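Local coordinates for histidine phosphotransfer protein (Medicago truncatula, PDB 4G78) that probably relays phosphoryl groups from cytokinin-sensing histidine kinases to response regulators through an active histidine of its helical phosphotransfer domain, at residues N129-K132 with Y133-L137; Q122-S125 with L126-N130. All coordinates share one frame; numbering follows the deposited sequence. Where two conformers were deposited one is given.

Overall arrangement
Both contacts lie on helix 110-145, the long C-terminal helix of this all-helical, single-chain protein, and each is a local one between neighbouring turns. Contact 2 (122-130) comes first along the chain and contact 1 (129-137) follows, the two sharing Asn-129 and Asn-130; their centres are about 11 Å apart. Contact 2 sits nearer the middle of the molecule, and contact 1 lies farther out. Helices 6-20 and 41-66 flank both, whereas helix 92-99 meets contact 2 and helix 26-32 meets contact 1. One long helix thus runs past a changing set of neighbours and joins them in a single bundle.

Contact 1: N129-K132 with Y133-L137; sequences NNLK and YLFKL
Leu-131 and Phe-135 both hold CG anti to their own carbonyl carbon (chi1 -75° and -61°), whereas Leu-134, in one of its two conformers, sends CG anti to its backbone N (chi1 -169°); these choices set Leu-134 and Phe-135 each against Leu-131, on the buried side of the helix. The phenyl ring of Phe-135 lies back over the preceding turn. One of its faces receives the carbonyl oxygen of Leu-131, which stands 3.2 Å above the ring plane and toward the rim, with Phe-135 CG 3.3 Å from Leu-131 O. That same oxygen accepts the backbone N-H of Phe-135 at 2.9 Å, the donor nitrogen lying nearly along the C=O axis, so ring and amide of one residue meet a single carbonyl of the turn before. Farther along the ring, on the same side of its plane, Phe-135 CE2 touches Leu-131 CB at 4.2 Å. In that same conformer of Leu-134 the two leucines meet through one methyl each, Leu-131 CD2 to Leu-134 CD2 at 4.0 Å, crossing at a slant. Tyr-133 turns another way: one face of its ring carries Leu-137 CD1, 3.8 Å above the plane, while its hydroxyl is hydrogen-bonded to Lys-10 and its ring meets His-14 edge-to-face. The next bond of the backbone ladder, Lys-136 N to Lys-132 O, is also 2.9 Å. Around the apolar group, Leu-131 and Phe-135 rest on Met-47 of helix 41-66, and Phe-28 touches both Leu-131 and Leu-134. The i to i+3 and i to i+4 spacing of Leu-131, Leu-134 and Phe-135 is that of an amphipathic helix, here the inward stripe with which helix 110-145 packs against helices 6-20, 26-32 and 41-66 in an all-helical HPt protein.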
# COMPACT_ATOMS: atom_id res chain seq x y z
N ASN A 129 6.61 0.76 4.68
CA ASN A 129 7.38 0.96 5.93
C ASN A 129 6.43 1.29 7.10
O ASN A 129 6.65 0.77 8.22
CB ASN A 129 8.38 2.01 5.74
CG ASN A 129 9.53 1.48 4.85
OD1 ASN A 129 9.77 0.28 4.70
ND2 ASN A 129 10.20 2.41 4.31
N ASN A 130 5.44 2.09 6.86
CA ASN A 130 4.49 2.44 7.94
C ASN A 130 3.66 1.21 8.34
O ASN A 130 3.41 1.02 9.55
CB ASN A 130 3.65 3.61 7.55
CG ASN A 130 4.33 4.95 7.76
OD1 ASN A 130 4.66 5.30 8.88
ND2 ASN A 130 4.60 5.69 6.74
N LEU A 131 3.21 0.39 7.41
CA LEU A 131 2.49 -0.81 7.75
C LEU A 131 3.35 -1.80 8.47
O LEU A 131 2.91 -2.45 9.43
CB LEU A 131 1.89 -1.50 6.51
CG LEU A 131 0.66 -0.80 5.96
CD1 LEU A 131 0.27 -1.48 4.64
CD2 LEU A 131 -0.47 -0.77 6.98
N LYS A 132 4.62 -1.97 8.07
CA LYS A 132 5.51 -2.88 8.77
C LYS A 132 5.64 -2.47 10.22
O LYS A 132 5.74 -3.33 11.11
CB LYS A 132 6.88 -2.95 8.06
CG LYS A 132 6.88 -3.88 6.85
CD LYS A 132 8.29 -4.16 6.30
CE LYS A 132 8.55 -5.66 6.32
NZ LYS A 132 9.04 -6.15 4.97
N TYR A 133 5.67 -1.19 10.50
CA TYR A 133 5.72 -0.71 11.91
C TYR A 133 4.46 -1.05 12.65
O TYR A 133 4.50 -1.55 13.79
CB TYR A 133 6.04 0.77 11.90
CG TYR A 133 6.21 1.34 13.29
CD1 TYR A 133 7.15 0.79 14.19
CD2 TYR A 133 5.51 2.44 13.73
CE1 TYR A 133 7.30 1.32 15.45
CE2 TYR A 133 5.72 2.96 14.99
CZ TYR A 133 6.63 2.38 15.86
OH TYR A 133 6.79 2.94 17.10
N LEU A 134 3.30 -0.86 12.02
CA LEU A 134 2.01 -1.23 12.59
C LEU A 134 2.07 -2.72 13.01
O LEU A 134 1.69 -3.09 14.12
CB LEU A 134 0.95 -0.83 11.55
CG LEU A 134 -0.51 -0.89 12.06
CD1 LEU A 134 -0.77 -0.20 13.27
CD2 LEU A 134 -1.36 -0.46 10.91
N PHE A 135 2.50 -3.56 12.08
CA PHE A 135 2.50 -4.98 12.31
C PHE A 135 3.52 -5.38 13.38
O PHE A 135 3.27 -6.30 14.17
CB PHE A 135 2.78 -5.72 11.00
CG PHE A 135 1.75 -5.46 9.91
CD1 PHE A 135 0.45 -5.08 10.19
CD2 PHE A 135 2.13 -5.65 8.58
CE1 PHE A 135 -0.50 -4.91 9.18
CE2 PHE A 135 1.17 -5.47 7.56
CZ PHE A 135 -0.11 -5.09 7.88
N LYS A 136 4.67 -4.67 13.43
CA LYS A 136 5.65 -4.94 14.50
C LYS A 136 5.02 -4.73 15.85
O LYS A 136 5.17 -5.55 16.77
CB LYS A 136 6.86 -3.97 14.31
CG LYS A 136 7.96 -4.11 15.42
CD LYS A 136 9.06 -3.05 15.22
CE LYS A 136 10.24 -3.20 16.07
NZ LYS A 136 10.07 -2.83 17.46
N LEU A 137 4.33 -3.61 16.02
CA LEU A 137 3.70 -3.31 17.30
C LEU A 137 2.63 -4.36 17.63
O LEU A 137 2.53 -4.81 18.78
CB LEU A 137 3.07 -1.92 17.26
CG LEU A 137 4.10 -0.76 17.09
CD1 LEU A 137 3.35 0.51 16.71
CD2 LEU A 137 4.90 -0.58 18.38

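Contact 2: Q122-S125 with L126-N130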
# COMPACT_ATOMS: atom_id res chain seq x y z
N GLN A 122 7.62 6.12 -4.36
CA GLN A 122 7.74 6.85 -3.07
C GLN A 122 6.57 6.46 -2.14
O GLN A 122 6.76 6.16 -0.97
CB GLN A 122 7.75 8.37 -3.25
CG GLN A 122 7.83 9.23 -1.97
CD GLN A 122 8.56 10.56 -2.07
OE1 GLN A 122 9.08 10.88 -1.00
NE2 GLN A 122 8.48 11.11 -3.26
N GLU A 123 5.39 6.57 -2.68
CA GLU A 123 4.19 6.30 -1.91
C GLU A 123 4.12 4.85 -1.48
O GLU A 123 3.70 4.55 -0.35
CB GLU A 123 2.96 6.73 -2.67
CG GLU A 123 2.83 8.24 -2.74
CD GLU A 123 2.57 8.91 -1.43
OE1 GLU A 123 1.98 8.28 -0.54
OE2 GLU A 123 3.01 10.07 -1.23
N TYR A 124 4.53 3.92 -2.34
CA TYR A 124 4.54 2.51 -1.99
C TYR A 124 5.49 2.27 -0.83
O TYR A 124 5.16 1.58 0.14
CB TYR A 124 4.89 1.65 -3.21
CG TYR A 124 4.99 0.22 -2.81
CD1 TYR A 124 3.86 -0.55 -2.55
CD2 TYR A 124 6.22 -0.35 -2.62
CE1 TYR A 124 3.96 -1.86 -2.09
CE2 TYR A 124 6.33 -1.66 -2.11
CZ TYR A 124 5.19 -2.41 -1.88
OH TYR A 124 5.24 -3.70 -1.41
N SER A 125 6.70 2.82 -0.92
CA SER A 125 7.65 2.62 0.15
C SER A 125 7.17 3.23 1.47
O SER A 125 7.33 2.58 2.53
CB SER A 125 9.00 3.20 -0.27
OG SER A 125 9.92 3.10 0.79
N LEU A 126 6.58 4.39 1.43
CA LEU A 126 6.04 5.02 2.65
C LEU A 126 5.00 4.13 3.26
O LEU A 126 4.94 3.92 4.49
CB LEU A 126 5.46 6.40 2.35
CG LEU A 126 6.47 7.50 2.06
CD1 LEU A 126 5.80 8.69 1.46
CD2 LEU A 126 7.20 7.87 3.41
N LEU A 127 4.09 3.62 2.41
CA LEU A 127 3.02 2.76 2.92
C LEU A 127 3.60 1.50 3.55
O LEU A 127 3.21 1.10 4.65
CB LEU A 127 2.09 2.42 1.78
CG LEU A 127 1.02 1.40 2.17
CD1 LEU A 127 0.00 1.98 3.13
CD2 LEU A 127 0.42 0.84 0.97
N LYS A 128 4.48 0.83 2.81
CA LYS A 128 5.01 -0.46 3.28
C LYS A 128 5.75 -0.27 4.59
O LYS A 128 5.58 -1.04 5.55
CB LYS A 128 5.90 -1.08 2.22
CG LYS A 128 6.45 -2.42 2.66
CD LYS A 128 7.21 -3.14 1.61
CE LYS A 128 7.62 -4.53 1.97
NZ LYS A 128 8.60 -5.11 1.04
N ASN A 129 6.61 0.76 4.68
CA ASN A 129 7.38 0.96 5.93
C ASN A 129 6.43 1.29 7.10
O ASN A 129 6.65 0.77 8.22
CB ASN A 129 8.38 2.01 5.74
CG ASN A 129 9.53 1.48 4.85
OD1 ASN A 129 9.77 0.28 4.70
ND2 ASN A 129 10.20 2.41 4.31
N ASN A 130 5.44 2.09 6.86
CA ASN A 130 4.49 2.44 7.94
C ASN A 130 3.66 1.21 8.34
O ASN A 130 3.41 1.02 9.55
CB ASN A 130 3.65 3.61 7.55
CG ASN A 130 4.33 4.95 7.76
OD1 ASN A 130 4.66 5.30 8.88
ND2 ASN A 130 4.60 5.69 6.74
O HOH W 1 10.25 0.54 1.57
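One turn of helix 110-145 within the HPt domain joins Tyr-124 to Lys-128, whose extended chain runs across the end of the phenol. Lys-128 CD comes 3.6 Å from Tyr-124 OH, while Lys-128 CB sits above one face of the ring, toward its rim. Both polar ends reach the same acceptor on helix 41-66: Glu-55 OE2 is hydrogen-bonded to Tyr-124 OH and forms a salt bridge with Lys-128 NZ, so its carboxylate ties this turn to the neighbouring helix of the bundle. On another side of the helix, in one of the two conformers of Ser-125, a water links Ser-125 and Asn-129, lying 2.7 Å from Ser-125 OG and donating a weak bond of 3.2 Å to Asn-129 OD1. With OG anti to the backbone N (chi1 176°), the serine hydroxyl leans outward and toward the next turn, within reach of this water. Leu-126 lies beside Gln-122, pointing the same way, with Leu-126 CG 3.3 Å from Gln-122 O. The carbonyl oxygen of Leu-126 accepts two bonds, from Asn-130 N at 3.0 Å and a bent one from Asn-130 ND2 at 2.9 Å, which arrive from opposite faces of the carbonyl plane, ND2 lying 39° out of it.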